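Long-range contact in bluetongue virus COAT protein VP7 (Bluetongue virus, PDB 1BVP), which forms trimers that assemble on an inner scaffold of VP3 to build up the core capsid of the virus: residues E266-W278 / L310-V322. Residues are numbered along the deposited sequence; the frame is centred on the assembly and turned at random.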
loop_
_atom_site.group_PDB
_atom_site.type_symbol
_atom_site.label_atom_id
_atom_site.label_comp_id
_atom_site.label_asym_id
_atom_site.label_seq_id
_atom_site.Cartn_x
_atom_site.Cartn_y
_atom_site.Cartn_z
ATOM N N GLU A 266 -9.023 3.655 -4.391
ATOM C CA GLU A 266 -9.952 4.321 -5.322
ATOM C C GLU A 266 -10.452 3.326 -6.362
ATOM O O GLU A 266 -11.658 3.260 -6.671
ATOM C CB GLU A 266 -9.271 5.500 -6.030
ATOM C CG GLU A 266 -8.767 6.577 -5.072
ATOM C CD GLU A 266 -9.818 6.991 -4.016
ATOM O OE1 GLU A 266 -11.002 7.245 -4.380
ATOM O OE2 GLU A 266 -9.446 7.112 -2.825
ATOM N N ILE A 267 -9.507 2.588 -6.942
ATOM C CA ILE A 267 -9.832 1.550 -7.905
ATOM C C ILE A 267 -10.821 0.569 -7.273
ATOM O O ILE A 267 -11.837 0.216 -7.878
ATOM C CB ILE A 267 -8.562 0.798 -8.347
ATOM C CG1 ILE A 267 -7.790 1.680 -9.324
ATOM C CG2 ILE A 267 -8.956 -0.503 -9.076
ATOM C CD1 ILE A 267 -6.413 1.279 -9.564
ATOM N N PHE A 268 -10.546 0.146 -6.046
ATOM C CA PHE A 268 -11.450 -0.779 -5.355
ATOM C C PHE A 268 -12.872 -0.221 -5.236
ATOM O O PHE A 268 -13.853 -0.942 -5.401
ATOM C CB PHE A 268 -10.930 -1.117 -3.954
ATOM C CG PHE A 268 -11.879 -1.968 -3.164
ATOM C CD1 PHE A 268 -12.122 -3.286 -3.525
ATOM C CD2 PHE A 268 -12.578 -1.442 -2.077
ATOM C CE1 PHE A 268 -13.052 -4.066 -2.812
ATOM C CE2 PHE A 268 -13.507 -2.209 -1.363
ATOM C CZ PHE A 268 -13.743 -3.527 -1.738
ATOM N N ASN A 269 -12.960 1.050 -4.864
ATOM C CA ASN A 269 -14.230 1.724 -4.718
ATOM C C ASN A 269 -15.008 1.725 -6.032
ATOM O O ASN A 269 -16.194 1.446 -6.037
ATOM C CB ASN A 269 -14.001 3.158 -4.243
ATOM C CG ASN A 269 -15.303 3.856 -3.836
ATOM O OD1 ASN A 269 -15.517 5.032 -4.146
ATOM N ND2 ASN A 269 -16.186 3.122 -3.161
ATOM N N VAL A 270 -14.345 2.067 -7.134
ATOM C CA VAL A 270 -14.962 2.098 -8.473
ATOM C C VAL A 270 -15.499 0.733 -8.914
ATOM O O VAL A 270 -16.578 0.641 -9.484
ATOM C CB VAL A 270 -13.929 2.516 -9.545
ATOM C CG1 VAL A 270 -14.482 2.280 -10.932
ATOM C CG2 VAL A 270 -13.465 3.957 -9.330
ATOM N N TYR A 271 -14.732 -0.329 -8.677
ATOM C CA TYR A 271 -15.159 -1.656 -9.109
ATOM C C TYR A 271 -16.067 -2.410 -8.170
ATOM O O TYR A 271 -16.477 -3.517 -8.476
ATOM C CB TYR A 271 -13.967 -2.500 -9.542
ATOM C CG TYR A 271 -13.308 -2.005 -10.818
ATOM C CD1 TYR A 271 -13.876 -2.260 -12.059
ATOM C CD2 TYR A 271 -12.133 -1.247 -10.784
ATOM C CE1 TYR A 271 -13.301 -1.770 -13.252
ATOM C CE2 TYR A 271 -11.549 -0.751 -11.975
ATOM C CZ TYR A 271 -12.146 -1.023 -13.194
ATOM O OH TYR A 271 -11.578 -0.554 -14.362
ATOM N N SER A 272 -16.398 -1.823 -7.030
ATOM C CA SER A 272 -17.332 -2.474 -6.122
ATOM C C SER A 272 -18.691 -2.513 -6.796
ATOM O O SER A 272 -19.047 -1.670 -7.654
ATOM C CB SER A 272 -17.440 -1.745 -4.808
ATOM O OG SER A 272 -16.240 -1.927 -4.121
ATOM N N PHE A 273 -19.459 -3.490 -6.362
ATOM C CA PHE A 273 -20.759 -3.743 -6.928
ATOM C C PHE A 273 -21.816 -2.691 -6.617
ATOM O O PHE A 273 -22.386 -2.106 -7.549
ATOM C CB PHE A 273 -21.209 -5.133 -6.467
ATOM C CG PHE A 273 -22.563 -5.532 -6.975
ATOM C CD1 PHE A 273 -22.806 -5.627 -8.361
ATOM C CD2 PHE A 273 -23.598 -5.814 -6.075
ATOM C CE1 PHE A 273 -24.068 -6.001 -8.853
ATOM C CE2 PHE A 273 -24.873 -6.187 -6.545
ATOM C CZ PHE A 273 -25.100 -6.282 -7.949
ATOM N N ARG A 274 -22.068 -2.487 -5.309
ATOM C CA ARG A 274 -23.092 -1.559 -4.775
ATOM C C ARG A 274 -24.484 -2.152 -5.058
ATOM O O ARG A 274 -25.148 -2.690 -4.155
ATOM C CB ARG A 274 -22.916 -0.144 -5.356
ATOM C CG ARG A 274 -21.893 0.603 -4.549
ATOM C CD ARG A 274 -21.456 1.878 -5.172
ATOM N NE ARG A 274 -20.859 2.743 -4.159
ATOM C CZ ARG A 274 -19.561 2.820 -3.914
ATOM N NH1 ARG A 274 -18.727 2.085 -4.640
ATOM N NH2 ARG A 274 -19.121 3.557 -2.889
ATOM N N ASP A 275 -24.882 -2.122 -6.323
ATOM C CA ASP A 275 -26.138 -2.710 -6.743
ATOM C C ASP A 275 -26.083 -2.779 -8.261
ATOM O O ASP A 275 -25.117 -2.274 -8.898
ATOM C CB ASP A 275 -27.362 -1.910 -6.257
ATOM C CG ASP A 275 -27.372 -0.440 -6.738
ATOM O OD1 ASP A 275 -27.051 -0.120 -7.909
ATOM O OD2 ASP A 275 -27.734 0.414 -5.917
ATOM N N HIS A 276 -27.150 -3.300 -8.849
ATOM C CA HIS A 276 -27.180 -3.450 -10.296
ATOM C C HIS A 276 -27.093 -2.204 -11.109
ATOM O O HIS A 276 -26.542 -2.224 -12.208
ATOM C CB HIS A 276 -28.390 -4.253 -10.731
ATOM C CG HIS A 276 -28.375 -5.660 -10.226
ATOM N ND1 HIS A 276 -28.966 -6.028 -9.032
ATOM C CD2 HIS A 276 -27.771 -6.775 -10.709
ATOM C CE1 HIS A 276 -28.723 -7.308 -8.801
ATOM N NE2 HIS A 276 -28.001 -7.783 -9.802
ATOM N N THR A 277 -27.627 -1.114 -10.577
ATOM C CA THR A 277 -27.598 0.147 -11.298
ATOM C C THR A 277 -26.175 0.709 -11.328
ATOM O O THR A 277 -25.644 1.063 -12.398
ATOM C CB THR A 277 -28.619 1.122 -10.682
ATOM O OG1 THR A 277 -29.929 0.536 -10.777
ATOM C CG2 THR A 277 -28.611 2.455 -11.416
ATOM N N TRP A 278 -25.510 0.715 -10.178
ATOM C CA TRP A 278 -24.165 1.235 -10.152
ATOM C C TRP A 278 -23.274 0.362 -11.031
ATOM O O TRP A 278 -22.431 0.841 -11.809
ATOM C CB TRP A 278 -23.641 1.233 -8.738
ATOM C CG TRP A 278 -22.200 1.544 -8.728
ATOM C CD1 TRP A 278 -21.165 0.679 -8.495
ATOM C CD2 TRP A 278 -21.617 2.783 -9.093
ATOM N NE1 TRP A 278 -19.970 1.306 -8.718
ATOM C CE2 TRP A 278 -20.216 2.601 -9.090
ATOM C CE3 TRP A 278 -22.146 4.035 -9.438
ATOM C CZ2 TRP A 278 -19.329 3.626 -9.417
ATOM C CZ3 TRP A 278 -21.270 5.061 -9.767
ATOM C CH2 TRP A 278 -19.869 4.848 -9.753
ATOM N N LEU A 310 -10.630 7.380 -13.028
ATOM C CA LEU A 310 -10.772 6.539 -11.852
ATOM C C LEU A 310 -11.096 7.406 -10.660
ATOM O O LEU A 310 -12.042 7.093 -9.930
ATOM C CB LEU A 310 -9.507 5.698 -11.582
ATOM C CG LEU A 310 -9.299 4.607 -12.643
ATOM C CD1 LEU A 310 -7.917 4.063 -12.535
ATOM C CD2 LEU A 310 -10.346 3.522 -12.519
ATOM N N LEU A 311 -10.332 8.482 -10.452
ATOM C CA LEU A 311 -10.587 9.374 -9.314
ATOM C C LEU A 311 -11.992 9.978 -9.357
ATOM O O LEU A 311 -12.744 9.925 -8.378
ATOM C CB LEU A 311 -9.564 10.492 -9.274
ATOM C CG LEU A 311 -8.181 9.934 -9.016
ATOM C CD1 LEU A 311 -7.228 11.090 -8.861
ATOM C CD2 LEU A 311 -8.200 9.064 -7.755
ATOM N N LEU A 312 -12.346 10.502 -10.524
ATOM C CA LEU A 312 -13.648 11.093 -10.739
ATOM C C LEU A 312 -14.779 10.054 -10.512
ATOM O O LEU A 312 -15.777 10.325 -9.811
ATOM C CB LEU A 312 -13.674 11.694 -12.146
ATOM C CG LEU A 312 -13.554 13.218 -12.399
ATOM C CD1 LEU A 312 -12.806 13.934 -11.346
ATOM C CD2 LEU A 312 -12.941 13.473 -13.752
ATOM N N LEU A 313 -14.607 8.844 -11.036
ATOM C CA LEU A 313 -15.623 7.805 -10.850
ATOM C C LEU A 313 -15.739 7.368 -9.393
ATOM O O LEU A 313 -16.825 7.072 -8.931
ATOM C CB LEU A 313 -15.298 6.604 -11.700
ATOM C CG LEU A 313 -16.305 6.186 -12.747
ATOM C CD1 LEU A 313 -15.843 4.828 -13.223
ATOM C CD2 LEU A 313 -17.723 6.099 -12.199
ATOM N N SER A 314 -14.622 7.318 -8.671
ATOM C CA SER A 314 -14.626 6.930 -7.264
ATOM C C SER A 314 -15.453 7.921 -6.448
ATOM O O SER A 314 -16.279 7.529 -5.610
ATOM C CB SER A 314 -13.197 6.875 -6.732
ATOM O OG SER A 314 -13.218 6.326 -5.430
ATOM N N THR A 315 -15.234 9.209 -6.702
ATOM C CA THR A 315 -16.005 10.242 -6.041
ATOM C C THR A 315 -17.489 10.094 -6.426
ATOM O O THR A 315 -18.368 10.121 -5.553
ATOM C CB THR A 315 -15.498 11.624 -6.439
ATOM O OG1 THR A 315 -14.105 11.697 -6.145
ATOM C CG2 THR A 315 -16.210 12.722 -5.643
ATOM N N LEU A 316 -17.783 9.905 -7.711
ATOM C CA LEU A 316 -19.177 9.733 -8.118
ATOM C C LEU A 316 -19.817 8.548 -7.392
ATOM O O LEU A 316 -21.014 8.589 -7.064
ATOM C CB LEU A 316 -19.302 9.560 -9.623
ATOM C CG LEU A 316 -20.715 9.457 -10.206
ATOM C CD1 LEU A 316 -21.405 10.799 -10.098
ATOM C CD2 LEU A 316 -20.635 9.064 -11.695
ATOM N N ALA A 317 -19.023 7.522 -7.079
ATOM C CA ALA A 317 -19.560 6.353 -6.362
ATOM C C ALA A 317 -19.958 6.774 -4.970
ATOM O O ALA A 317 -20.974 6.306 -4.436
ATOM C CB ALA A 317 -18.568 5.255 -6.292
ATOM N N ASP A 318 -19.156 7.642 -4.363
ATOM C CA ASP A 318 -19.500 8.122 -3.026
ATOM C C ASP A 318 -20.784 8.945 -3.075
ATOM O O ASP A 318 -21.643 8.800 -2.207
ATOM C CB ASP A 318 -18.397 8.970 -2.454
ATOM C CG ASP A 318 -17.162 8.178 -2.131
ATOM O OD1 ASP A 318 -17.264 6.970 -1.805
ATOM O OD2 ASP A 318 -16.093 8.808 -2.152
ATOM N N VAL A 319 -20.919 9.798 -4.093
ATOM C CA VAL A 319 -22.131 10.594 -4.247
ATOM C C VAL A 319 -23.318 9.647 -4.399
ATOM O O VAL A 319 -24.342 9.823 -3.741
ATOM C CB VAL A 319 -22.071 11.527 -5.476
ATOM C CG1 VAL A 319 -23.448 12.147 -5.724
ATOM C CG2 VAL A 319 -21.049 12.622 -5.245
ATOM N N TYR A 320 -23.149 8.609 -5.219
ATOM C CA TYR A 320 -24.204 7.627 -5.446
ATOM C C TYR A 320 -24.636 7.050 -4.120
ATOM O O TYR A 320 -25.831 6.857 -3.830
ATOM C CB TYR A 320 -23.681 6.488 -6.312
ATOM C CG TYR A 320 -24.737 5.461 -6.681
ATOM C CD1 TYR A 320 -25.522 5.620 -7.838
ATOM C CD2 TYR A 320 -24.959 4.323 -5.884
ATOM C CE1 TYR A 320 -26.510 4.663 -8.202
ATOM C CE2 TYR A 320 -25.947 3.367 -6.233
ATOM C CZ TYR A 320 -26.710 3.548 -7.391
ATOM O OH TYR A 320 -27.668 2.621 -7.749
ATOM N N THR A 321 -23.644 6.708 -3.329
ATOM C CA THR A 321 -23.913 6.140 -2.032
ATOM C C THR A 321 -24.721 7.062 -1.116
ATOM O O THR A 321 -25.603 6.568 -0.421
ATOM C CB THR A 321 -22.590 5.619 -1.399
ATOM O OG1 THR A 321 -22.354 4.300 -1.896
ATOM C CG2 THR A 321 -22.631 5.577 0.111
ATOM N N VAL A 322 -24.423 8.371 -1.079
ATOM C CA VAL A 322 -25.206 9.259 -0.219
ATOM C C VAL A 322 -26.555 9.684 -0.816
ATOM O O VAL A 322 -27.543 9.653 -0.104
ATOM C CB VAL A 322 -24.400 10.434 0.397
ATOM C CG1 VAL A 322 -22.921 10.147 0.336
ATOM C CG2 VAL A 322 -24.733 11.713 -0.211
#
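Helix 266-271 crosses helix 310-322 at 55°, with the axes 8.4 Å apart and Val270 set against Ser314, CA to CA 5.0 Å; the chain then loops through Arg274 into a second helix against the same partner. Small Ser314 suits the crossing, since Val270 can lay CG2 on the helix backbone while CG1 meets Leu313 CD1. Ser314 OG donates to Glu266 OE1 (2.6 Å) on the anti side, tilted out of the carboxylate plane. Ala317 is small enough to touch two flat groups: its CB sits over the guanidinium of Arg274, 3.5 Å from CZ, and its CA makes a CH-pi contact with the six-membered ring of Trp278, a knob among Leu313, Leu316, Ala317 and Tyr320. Arg274, its chain extended from CG to NE (chi2 169°, chi3 160°), reaches across to give its NE hydrogen to Thr321 OG1 (3.1 Å) almost in the guanidinium plane. Tyr320 OH donates to the syn lone pair of Asp275 OD2 (2.9 Å), while OD1 of this N-cap residue accepts from Trp278 N. Glu266 and Asp318 form salt bridges with Arg111 of a second subunit. The contact joins an apolar, aromatic core to hydrogen-bonded polar groups, whose acidic edge probably helps bind the trimer together.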